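Local structure of MHC class I protein (Ginglymostoma cirratum, 6LUP) at residues R39-P44 and T64-E69; Q93-C98 and F110-W115; L211-A216 and S246-S251; D219-T224 and I236-E241. The protein probably presents short peptides on the cell surface to T cells, as classical MHC class I heavy chains of other jawed vertebrates do. All coordinates share one frame; numbering follows the deposited sequence.

The four contacts divide between the two halves of a class I heavy chain. Interactions 1 and 2 come first along the chain and belong to the peptide-binding platform: their centres lie about 17 Å apart, and they meet where Trp68 of helix 55-82 packs on Leu94 of strand 91-100, wall against floor. Interactions 3 and 4 belong to the immunoglobulin C1-set domain, with centres about 14 Å apart; 219-224 with 236-241 is nested in the loop closed by 211-216 with 246-251, and Leu211 packs on Arg238 and Thr240 between the two sheets. Centres of interactions 1 and 3 are about 54 Å apart, so each pair of contacts is local to its own domain.

Interaction 1 of 4, residues R39-P44 and T64-E69; sequences RKEMIP and TLRGWE
Arg66 reaches from helix 55-82 to the loop beside it and grips one backbone oxygen with two nitrogens. Its NE lies 3.0 Å from Lys40 O and its NH2 3.1 Å from the same Lys40 O, a side-on fork in which the acceptor sits in the guanidinium plane. The NE bond also lies in the carbonyl plane, whereas the NH2 donor is tilted 31° from it. An arm extended from CG to NE, with CG anti to the carbonyl carbon (chi1 -84°), carries the fork to the loop. The side chain of Lys40 turns back to the helix: bent at its last torsion, it brings NZ to 3.2 Å from Glu69 OE2, a salt bridge with a weak hydrogen bond, the two chains crossing at about a right angle. Toward the buried side, Met42 CE rests on Leu65 CD2 at 3.5 Å.

A second shell sets these groups. Lys40 NZ is also bonded to Ser37 O, and Glu69 OE1 to Tyr35 OH, while Thr62 OG1 holds Met42 N. Within the loop, Arg39 NE meets Glu41 OE1 almost straight, at 175°. On the groove side Leu65 and Trp68 touch the bound peptide. The chemistry thus grades from a polar outer layer, largely open to solvent, to a buried apolar one, tying the wall of the peptide groove to the loop that leads into edge strand 43-44.

Interaction 2 of 4, residues Q93-C98 and F110-W115; sequences QLMCGC and FVQHAW
The phenyl ring of Phe110 lies flat over the neighbouring strand: Gly97 N is 3.6 Å above the ring plane, over its centre, and Gly97 CA makes a CH-pi contact with the same face. At the edge, in plane, comes Met95 CB. Phe110 CG stands between its own backbone N and carbonyl carbon (chi1 67°), which folds the ring across the glycine, where no side chain intervenes. The Met95 chain bends at its end to bring CE to 3.7 Å from Phe110 CE2. On the other face of the sheet Leu94 CG sits over the imidazole of His113, 4.1 Å from the ring centroid, and Leu94 CD2 touches Val111 CG2 at 3.7 Å. His113 ND1 is hydrogen-bonded to Tyr92 OH.

Between the two faces runs a regular antiparallel ladder. Gln93 with Ala114, Met95 with Gln112 and Gly97 with Phe110 are hydrogen-bonded pairs, each closed by two bonds; in the middle pair Gln112 N lies 2.7 Å from Met95 O and Met95 N 2.8 Å from Gln112 O. Gln93 NE2 is hydrogen-bonded to the backbone of another protein chain, and OE1 to Ser117 OG.

This is the hairpin of strands 91-100 and 108-115 in the groove floor, with strand 3-12 on one flank and strand 118-124 on the other. The face of Leu94, Cys96, Val111 and His113 looks to the helices: Leu94 packs on Trp68 of helix 55-82, Val111 on Thr154 of helix 148-172, and Cys96 touches the bound peptide. Gln93, Met95, Gln112 and Ala114 pack against aromatic side chains of another protein chain, in the place beta-2-microglobulin takes in class I molecules.

Interaction 3 of 4, residues L211-A216 and S246-S251; sequences LFRDSA and SQAKYS
Arg213 and Tyr250 cross obliquely on one face of a pair of strands. The arginine is drawn out as far as NE, CG anti to the backbone N (chi1 -178°) and the next two torsions also extended, and its aliphatic stem passes along the phenol: CG comes to 3.7 Å from Tyr250 CE1. Farther out the phenolic OH lies in the guanidinium plane, at its edge, with Arg213 NE 3.7 Å from Tyr250 OH, too long for a hydrogen bond. Ala248 CB sits over a face of the guanidinium, 3.7 Å from Arg213 NE. Ring and guanidinium planes are 57° apart, so the two flat groups do not stack.

On the other face Ser251 OG, set between its backbone N and carbonyl carbon (chi1 64°), touches Phe212 CB at 3.3 Å, while the phenyl ring swings away.

Backbone bonds hold the frame. Phe212 and Ser251 form an antiparallel hydrogen-bonded pair, and Asp214 N, 2.8 Å from Lys249 O, extends the link past the strand end. There the chain reverses in a type I' turn from Arg213 to Ala216. Behind the sheet Leu211 packs on Cys197, whose disulfide to Cys252 spans the immunoglobulin sandwich. Main-chain bonds therefore carry the polar part of this surface contact, while the arginine takes part chiefly through van der Waals packing of its stem and guanidinium face.

Interaction 4 of 4, residues D219-T224 and I236-E241; sequences DETEST and IHRSTE
Arg238 runs across Thr221 and over Ser223, and each step of its side chain meets something different. CB lies 4.0 Å from Glu222 O. CG, anti to the backbone N (chi1 -166°), comes to 3.2 Å from Thr221 OG1, a hydroxyl that also makes a weak hydrogen bond to Ser239 O, and CD stays beside the same oxygen. A bend at chi3 (-71°) then turns the chain: NE is hydrogen-bonded to Val209 O of the facing sheet, and the guanidinium is laid against the partner strand. Ser223 CB rests 3.3 Å above its plane, toward the rim. The tip nitrogen NH1 approaches a methyl, 3.3 Å from Thr221 CG2, while NH2 passes loosely by Ser223 OG, without a bond. That hydroxyl is itself bonded to Gly225 N.

The strands are joined by the antiparallel pair Glu222 and Ser239, in which Ser239 N lies 2.7 Å from Glu222 O. At the far end Thr224 clasps His237 twice: its N is 3.0 Å from His237 O, and its OG1 accepts a hydrogen bond from His237 N at 3.0 Å. Here a side-chain oxygen stands in for a backbone carbonyl. His237 turns its ring to another protein chain, ND1 bonding to an aromatic side chain there.

Packed on Leu211 as well, Arg238 links the two sheets of the immunoglobulin sandwich. Its bond to Val209 O helps to hold the guanidinium while threonine and serine carbons cover part of it, an amphipathic use of arginine at the margin of the core.

Interaction 1 of 4, residues R39-P44 and T64-E69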
# COMPACT_ATOMS: atom_id res chain seq x y z
N ARG A 39 -7.60 -19.22 2.79
CA ARG A 39 -6.62 -20.20 2.31
C ARG A 39 -5.76 -20.75 3.44
O ARG A 39 -5.30 -21.89 3.37
CB ARG A 39 -5.73 -19.59 1.23
CG ARG A 39 -5.11 -20.62 0.31
CD ARG A 39 -3.80 -20.13 -0.27
NE ARG A 39 -3.05 -21.23 -0.88
CZ ARG A 39 -2.84 -21.36 -2.19
NH1 ARG A 39 -3.31 -20.46 -3.04
NH2 ARG A 39 -2.15 -22.40 -2.64
N LYS A 40 -5.53 -19.93 4.46
CA LYS A 40 -4.79 -20.31 5.68
C LYS A 40 -3.35 -20.79 5.44
O LYS A 40 -2.83 -21.63 6.18
CB LYS A 40 -5.58 -21.34 6.50
CG LYS A 40 -6.97 -20.89 6.92
CD LYS A 40 -7.54 -21.83 7.98
CE LYS A 40 -9.06 -21.80 8.01
NZ LYS A 40 -9.60 -20.51 8.51
N GLU A 41 -2.71 -20.24 4.41
CA GLU A 41 -1.32 -20.55 4.09
C GLU A 41 -0.58 -19.28 3.65
O GLU A 41 -1.16 -18.42 2.99
CB GLU A 41 -1.22 -21.59 2.98
CG GLU A 41 -1.67 -22.98 3.37
CD GLU A 41 -1.68 -23.95 2.21
OE1 GLU A 41 -2.02 -23.53 1.08
OE2 GLU A 41 -1.36 -25.14 2.43
N MET A 42 0.68 -19.18 4.04
CA MET A 42 1.52 -18.09 3.55
C MET A 42 1.97 -18.43 2.14
O MET A 42 2.52 -19.50 1.90
CB MET A 42 2.73 -17.88 4.46
CG MET A 42 3.60 -16.71 4.03
SD MET A 42 2.84 -15.13 4.42
CE MET A 42 3.78 -14.67 5.88
N ILE A 43 1.72 -17.52 1.20
CA ILE A 43 2.02 -17.78 -0.21
C ILE A 43 2.90 -16.68 -0.80
O ILE A 43 2.83 -15.54 -0.37
CB ILE A 43 0.74 -17.96 -1.05
CG1 ILE A 43 -0.10 -16.67 -1.06
CG2 ILE A 43 -0.08 -19.15 -0.53
CD1 ILE A 43 -1.19 -16.63 -2.12
N PRO A 44 3.73 -17.03 -1.80
CA PRO A 44 4.55 -16.02 -2.47
C PRO A 44 3.73 -15.12 -3.38
O PRO A 44 2.78 -15.57 -4.03
CB PRO A 44 5.52 -16.85 -3.32
CG PRO A 44 4.86 -18.17 -3.49
CD PRO A 44 4.05 -18.40 -2.25
N THR A 64 3.28 -19.53 11.75
CA THR A 64 3.36 -18.26 12.46
C THR A 64 2.05 -17.49 12.29
O THR A 64 1.45 -17.01 13.26
CB THR A 64 4.54 -17.42 11.92
OG1 THR A 64 5.77 -18.11 12.15
CG2 THR A 64 4.59 -16.05 12.58
N LEU A 65 1.60 -17.39 11.04
CA LEU A 65 0.40 -16.63 10.71
C LEU A 65 -0.85 -17.32 11.23
O LEU A 65 -1.84 -16.67 11.57
CB LEU A 65 0.32 -16.37 9.21
CG LEU A 65 0.96 -15.07 8.68
CD1 LEU A 65 0.16 -13.85 9.10
CD2 LEU A 65 2.41 -14.91 9.13
N ARG A 66 -0.80 -18.65 11.32
CA ARG A 66 -1.89 -19.41 11.93
C ARG A 66 -2.06 -19.08 13.41
O ARG A 66 -3.17 -19.14 13.92
CB ARG A 66 -1.70 -20.91 11.72
CG ARG A 66 -2.22 -21.36 10.37
CD ARG A 66 -1.68 -22.73 10.00
NE ARG A 66 -2.12 -23.12 8.67
CZ ARG A 66 -2.15 -24.38 8.24
NH1 ARG A 66 -1.79 -25.37 9.04
NH2 ARG A 66 -2.56 -24.63 7.00
N GLY A 67 -0.96 -18.73 14.08
CA GLY A 67 -1.01 -18.28 15.46
C GLY A 67 -1.60 -16.88 15.56
O GLY A 67 -2.35 -16.58 16.50
N TRP A 68 -1.26 -16.03 14.60
CA TRP A 68 -1.76 -14.65 14.57
C TRP A 68 -3.26 -14.58 14.27
O TRP A 68 -3.94 -13.67 14.74
CB TRP A 68 -1.00 -13.81 13.54
CG TRP A 68 0.38 -13.35 13.97
CD1 TRP A 68 1.57 -13.76 13.45
CD2 TRP A 68 0.69 -12.39 14.98
NE1 TRP A 68 2.61 -13.12 14.08
CE2 TRP A 68 2.10 -12.27 15.02
CE3 TRP A 68 -0.07 -11.61 15.86
CZ2 TRP A 68 2.76 -11.41 15.90
CZ3 TRP A 68 0.58 -10.76 16.74
CH2 TRP A 68 1.99 -10.67 16.76
N GLU A 69 -3.75 -15.53 13.48
CA GLU A 69 -5.13 -15.49 12.97
C GLU A 69 -6.21 -15.45 14.07
O GLU A 69 -7.04 -14.54 14.07
CB GLU A 69 -5.39 -16.64 11.98
CG GLU A 69 -6.79 -16.65 11.40
CD GLU A 69 -7.07 -17.82 10.48
OE1 GLU A 69 -6.11 -18.38 9.89
OE2 GLU A 69 -8.25 -18.19 10.34

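Interaction 2 of 4, residues Q93-C98 and F110-W115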
# COMPACT_ATOMS: atom_id res chain seq x y z
N GLN A 93 -5.47 -3.95 13.71
CA GLN A 93 -4.34 -3.82 12.80
C GLN A 93 -3.01 -3.92 13.52
O GLN A 93 -2.88 -3.45 14.65
CB GLN A 93 -4.42 -2.51 12.03
CG GLN A 93 -5.52 -2.47 10.98
CD GLN A 93 -5.82 -1.07 10.51
OE1 GLN A 93 -6.47 -0.29 11.21
NE2 GLN A 93 -5.34 -0.73 9.32
N LEU A 94 -2.04 -4.54 12.86
CA LEU A 94 -0.68 -4.63 13.38
C LEU A 94 0.31 -4.26 12.28
O LEU A 94 0.22 -4.76 11.17
CB LEU A 94 -0.38 -6.04 13.89
CG LEU A 94 0.76 -6.28 14.87
CD1 LEU A 94 0.96 -7.77 15.06
CD2 LEU A 94 2.08 -5.65 14.45
N MET A 95 1.25 -3.39 12.62
CA MET A 95 2.35 -3.04 11.75
C MET A 95 3.64 -3.35 12.47
O MET A 95 3.87 -2.83 13.56
CB MET A 95 2.36 -1.54 11.50
CG MET A 95 1.70 -1.07 10.23
SD MET A 95 1.62 0.74 10.21
CE MET A 95 3.34 1.16 9.90
N CYS A 96 4.50 -4.16 11.87
CA CYS A 96 5.86 -4.26 12.38
C CYS A 96 6.86 -4.39 11.26
O CYS A 96 6.51 -4.80 10.14
CB CYS A 96 6.00 -5.39 13.41
SG CYS A 96 5.48 -7.00 12.80
N GLY A 97 8.10 -4.03 11.56
CA GLY A 97 9.18 -4.15 10.60
C GLY A 97 10.47 -3.53 11.07
O GLY A 97 10.58 -3.05 12.20
N CYS A 98 11.45 -3.53 10.17
CA CYS A 98 12.77 -3.01 10.45
C CYS A 98 13.29 -2.28 9.22
O CYS A 98 12.83 -2.53 8.11
CB CYS A 98 13.72 -4.15 10.81
SG CYS A 98 13.83 -5.43 9.54
N PHE A 110 10.04 -1.17 14.48
CA PHE A 110 8.77 -0.71 15.02
C PHE A 110 7.77 -1.85 15.11
O PHE A 110 7.81 -2.79 14.32
CB PHE A 110 8.19 0.41 14.15
CG PHE A 110 7.77 -0.04 12.77
CD1 PHE A 110 8.68 -0.04 11.72
CD2 PHE A 110 6.46 -0.46 12.53
CE1 PHE A 110 8.29 -0.45 10.45
CE2 PHE A 110 6.07 -0.88 11.26
CZ PHE A 110 6.99 -0.87 10.22
N VAL A 111 6.88 -1.74 16.09
CA VAL A 111 5.69 -2.58 16.16
C VAL A 111 4.55 -1.71 16.71
O VAL A 111 4.65 -1.15 17.80
CB VAL A 111 5.91 -3.90 16.95
CG1 VAL A 111 6.47 -3.65 18.34
CG2 VAL A 111 4.63 -4.72 17.01
N GLN A 112 3.50 -1.57 15.90
CA GLN A 112 2.38 -0.68 16.20
C GLN A 112 1.07 -1.43 16.03
O GLN A 112 0.87 -2.13 15.04
CB GLN A 112 2.40 0.53 15.27
CG GLN A 112 3.60 1.44 15.42
CD GLN A 112 3.85 2.29 14.19
OE1 GLN A 112 4.99 2.41 13.73
NE2 GLN A 112 2.79 2.89 13.64
N HIS A 113 0.18 -1.26 17.01
CA HIS A 113 -1.13 -1.90 16.98
C HIS A 113 -2.22 -0.84 16.92
O HIS A 113 -2.08 0.25 17.50
CB HIS A 113 -1.33 -2.76 18.22
CG HIS A 113 -0.29 -3.81 18.43
ND1 HIS A 113 -0.59 -5.15 18.52
CD2 HIS A 113 1.06 -3.72 18.58
CE1 HIS A 113 0.52 -5.84 18.71
NE2 HIS A 113 1.54 -4.99 18.75
N ALA A 114 -3.30 -1.15 16.22
CA ALA A 114 -4.44 -0.25 16.12
C ALA A 114 -5.77 -0.97 16.25
O ALA A 114 -5.96 -2.08 15.74
CB ALA A 114 -4.41 0.54 14.83
N TRP A 115 -6.69 -0.30 16.93
CA TRP A 115 -8.06 -0.75 17.09
C TRP A 115 -8.96 0.24 16.36
O TRP A 115 -8.87 1.45 16.57
CB TRP A 115 -8.40 -0.83 18.58
CG TRP A 115 -9.85 -0.76 18.93
CD1 TRP A 115 -10.48 0.26 19.59
CD2 TRP A 115 -10.86 -1.74 18.64
NE1 TRP A 115 -11.82 -0.03 19.73
CE2 TRP A 115 -12.08 -1.25 19.16
CE3 TRP A 115 -10.85 -2.99 18.00
CZ2 TRP A 115 -13.28 -1.95 19.06
CZ3 TRP A 115 -12.05 -3.69 17.90
CH2 TRP A 115 -13.24 -3.17 18.43
O HOH W 1 -7.75 -1.42 13.52

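Interaction 3 of 4, residues L211-A216 and S246-S251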
# COMPACT_ATOMS: atom_id res chain seq x y z
N LEU A 211 6.92 21.13 -12.58
CA LEU A 211 6.75 21.78 -13.87
C LEU A 211 7.37 23.17 -13.89
O LEU A 211 7.35 23.89 -12.89
CB LEU A 211 5.27 21.85 -14.24
CG LEU A 211 4.69 20.64 -14.98
CD1 LEU A 211 4.64 19.39 -14.10
CD2 LEU A 211 3.30 20.97 -15.50
N PHE A 212 7.92 23.54 -15.04
CA PHE A 212 8.64 24.80 -15.20
C PHE A 212 8.21 25.59 -16.42
O PHE A 212 8.11 25.05 -17.53
CB PHE A 212 10.15 24.55 -15.24
CG PHE A 212 10.75 24.25 -13.90
CD1 PHE A 212 10.72 22.96 -13.37
CD2 PHE A 212 11.36 25.26 -13.16
CE1 PHE A 212 11.27 22.69 -12.13
CE2 PHE A 212 11.92 24.99 -11.92
CZ PHE A 212 11.88 23.70 -11.41
N ARG A 213 7.96 26.88 -16.21
CA ARG A 213 7.68 27.82 -17.29
C ARG A 213 8.89 28.72 -17.50
O ARG A 213 9.21 29.54 -16.65
CB ARG A 213 6.44 28.65 -16.98
CG ARG A 213 6.07 29.62 -18.09
CD ARG A 213 4.75 30.32 -17.82
NE ARG A 213 4.42 31.26 -18.89
CZ ARG A 213 4.76 32.55 -18.90
NH1 ARG A 213 4.41 33.32 -19.92
NH2 ARG A 213 5.45 33.07 -17.89
N ASP A 214 9.56 28.53 -18.64
CA ASP A 214 10.68 29.36 -19.06
C ASP A 214 11.73 29.60 -17.96
O ASP A 214 12.11 30.74 -17.68
CB ASP A 214 10.16 30.70 -19.63
CG ASP A 214 11.13 31.35 -20.60
OD1 ASP A 214 11.68 30.65 -21.48
OD2 ASP A 214 11.34 32.58 -20.50
N SER A 215 12.18 28.50 -17.33
CA SER A 215 13.16 28.53 -16.23
C SER A 215 12.57 28.86 -14.85
O SER A 215 13.29 28.85 -13.85
CB SER A 215 14.36 29.45 -16.54
OG SER A 215 15.17 28.92 -17.58
N ALA A 216 11.28 29.15 -14.80
CA ALA A 216 10.61 29.45 -13.53
C ALA A 216 9.76 28.27 -13.04
O ALA A 216 9.14 27.57 -13.84
CB ALA A 216 9.75 30.70 -13.66
N SER A 246 1.27 30.50 -26.96
CA SER A 246 2.21 31.27 -26.12
C SER A 246 3.69 31.01 -26.44
O SER A 246 4.05 29.95 -26.96
CB SER A 246 1.94 31.02 -24.64
OG SER A 246 2.16 29.66 -24.29
N GLN A 247 4.52 31.98 -26.09
CA GLN A 247 5.94 31.98 -26.45
C GLN A 247 6.81 31.16 -25.50
O GLN A 247 7.79 30.55 -25.92
CB GLN A 247 6.48 33.42 -26.51
CG GLN A 247 5.59 34.43 -27.23
CD GLN A 247 5.53 34.23 -28.73
OE1 GLN A 247 4.85 33.32 -29.22
NE2 GLN A 247 6.22 35.08 -29.47
N ALA A 248 6.45 31.17 -24.21
CA ALA A 248 7.26 30.56 -23.16
C ALA A 248 7.46 29.05 -23.32
O ALA A 248 6.52 28.32 -23.67
CB ALA A 248 6.68 30.87 -21.79
N LYS A 249 8.69 28.59 -23.09
CA LYS A 249 9.03 27.17 -23.20
C LYS A 249 8.66 26.43 -21.92
O LYS A 249 8.84 26.96 -20.81
CB LYS A 249 10.52 26.99 -23.50
CG LYS A 249 11.01 27.68 -24.77
CD LYS A 249 10.55 26.97 -26.03
CE LYS A 249 10.77 27.84 -27.26
NZ LYS A 249 10.29 27.19 -28.51
N TYR A 250 8.13 25.22 -22.07
CA TYR A 250 7.71 24.41 -20.93
C TYR A 250 8.57 23.17 -20.76
O TYR A 250 8.84 22.44 -21.72
CB TYR A 250 6.25 24.01 -21.06
CG TYR A 250 5.29 25.17 -20.89
CD1 TYR A 250 5.01 25.67 -19.62
CD2 TYR A 250 4.66 25.74 -21.99
CE1 TYR A 250 4.13 26.73 -19.46
CE2 TYR A 250 3.77 26.80 -21.84
CZ TYR A 250 3.51 27.29 -20.57
OH TYR A 250 2.63 28.34 -20.41
N SER A 251 8.98 22.92 -19.52
CA SER A 251 9.72 21.72 -19.18
C SER A 251 9.12 20.99 -17.97
O SER A 251 8.53 21.61 -17.08
CB SER A 251 11.20 22.04 -18.95
OG SER A 251 11.38 22.90 -17.83

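Interaction 4 of 4, residues D219-T224 and I236-E241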
# COMPACT_ATOMS: atom_id res chain seq x y z
N ASP A 219 3.92 26.97 -9.50
CA ASP A 219 2.99 26.63 -8.42
C ASP A 219 1.59 26.51 -9.02
O ASP A 219 1.44 26.54 -10.24
CB ASP A 219 3.02 27.70 -7.33
CG ASP A 219 4.33 27.71 -6.57
OD1 ASP A 219 5.31 28.27 -7.10
OD2 ASP A 219 4.37 27.17 -5.45
N GLU A 220 0.57 26.40 -8.17
CA GLU A 220 -0.82 26.21 -8.62
C GLU A 220 -0.82 25.15 -9.73
O GLU A 220 -1.10 25.43 -10.90
CB GLU A 220 -1.44 27.53 -9.10
CG GLU A 220 -2.96 27.50 -9.26
CD GLU A 220 -3.56 28.80 -9.78
OE1 GLU A 220 -2.86 29.84 -9.80
OE2 GLU A 220 -4.74 28.79 -10.18
N THR A 221 -0.48 23.93 -9.33
CA THR A 221 -0.36 22.82 -10.26
C THR A 221 -1.20 21.65 -9.75
O THR A 221 -1.31 21.43 -8.54
CB THR A 221 1.13 22.43 -10.48
OG1 THR A 221 1.22 21.35 -11.40
CG2 THR A 221 1.82 22.06 -9.16
N GLU A 222 -1.80 20.91 -10.68
CA GLU A 222 -2.69 19.81 -10.31
C GLU A 222 -2.02 18.44 -10.42
O GLU A 222 -1.41 18.11 -11.43
CB GLU A 222 -3.98 19.86 -11.13
CG GLU A 222 -5.13 19.09 -10.51
CD GLU A 222 -6.43 19.88 -10.49
OE1 GLU A 222 -6.65 20.72 -11.39
OE2 GLU A 222 -7.24 19.65 -9.56
N SER A 223 -2.15 17.64 -9.36
CA SER A 223 -1.50 16.35 -9.30
C SER A 223 -2.41 15.26 -8.76
O SER A 223 -3.07 15.45 -7.74
CB SER A 223 -0.22 16.44 -8.47
OG SER A 223 0.40 15.17 -8.34
N THR A 224 -2.43 14.12 -9.45
CA THR A 224 -3.15 12.95 -8.98
C THR A 224 -2.50 12.39 -7.72
O THR A 224 -3.16 11.75 -6.91
CB THR A 224 -3.17 11.81 -10.03
OG1 THR A 224 -1.83 11.45 -10.38
CG2 THR A 224 -3.95 12.23 -11.27
N ILE A 236 2.10 8.74 -11.86
CA ILE A 236 1.66 10.05 -11.38
C ILE A 236 1.43 11.00 -12.55
O ILE A 236 2.16 10.98 -13.54
CB ILE A 236 2.66 10.65 -10.35
CG1 ILE A 236 2.11 11.97 -9.78
CG2 ILE A 236 4.06 10.80 -10.95
CD1 ILE A 236 2.84 12.47 -8.54
N HIS A 237 0.39 11.82 -12.41
CA HIS A 237 0.08 12.86 -13.39
C HIS A 237 0.17 14.21 -12.71
O HIS A 237 -0.52 14.45 -11.72
CB HIS A 237 -1.33 12.67 -13.95
CG HIS A 237 -1.51 11.43 -14.77
ND1 HIS A 237 -1.90 11.46 -16.09
CD2 HIS A 237 -1.37 10.12 -14.45
CE1 HIS A 237 -1.98 10.23 -16.55
NE2 HIS A 237 -1.66 9.39 -15.58
N ARG A 238 1.04 15.08 -13.22
CA ARG A 238 1.02 16.48 -12.83
C ARG A 238 0.72 17.38 -14.03
O ARG A 238 1.44 17.35 -15.03
CB ARG A 238 2.32 16.92 -12.14
CG ARG A 238 2.16 18.26 -11.44
CD ARG A 238 3.43 18.74 -10.74
NE ARG A 238 3.74 17.96 -9.55
CZ ARG A 238 3.12 18.06 -8.37
NH1 ARG A 238 2.12 18.92 -8.21
NH2 ARG A 238 3.51 17.31 -7.36
N SER A 239 -0.34 18.16 -13.91
CA SER A 239 -0.80 19.02 -15.00
C SER A 239 -1.05 20.45 -14.56
O SER A 239 -1.44 20.71 -13.41
CB SER A 239 -2.06 18.44 -15.64
OG SER A 239 -3.08 18.28 -14.67
N THR A 240 -0.81 21.38 -15.48
CA THR A 240 -1.05 22.79 -15.24
C THR A 240 -1.91 23.39 -16.35
O THR A 240 -2.08 22.78 -17.41
CB THR A 240 0.27 23.58 -15.10
OG1 THR A 240 -0.01 24.87 -14.53
CG2 THR A 240 0.98 23.75 -16.45
N GLU A 241 -2.46 24.58 -16.09
CA GLU A 241 -3.24 25.32 -17.08
C GLU A 241 -2.37 25.77 -18.25
O GLU A 241 -1.19 26.10 -18.09
CB GLU A 241 -3.93 26.52 -16.43
CG GLU A 241 -5.12 26.15 -15.54
CD GLU A 241 -6.40 25.86 -16.33
OE1 GLU A 241 -7.49 26.08 -15.76
OE2 GLU A 241 -6.32 25.42 -17.50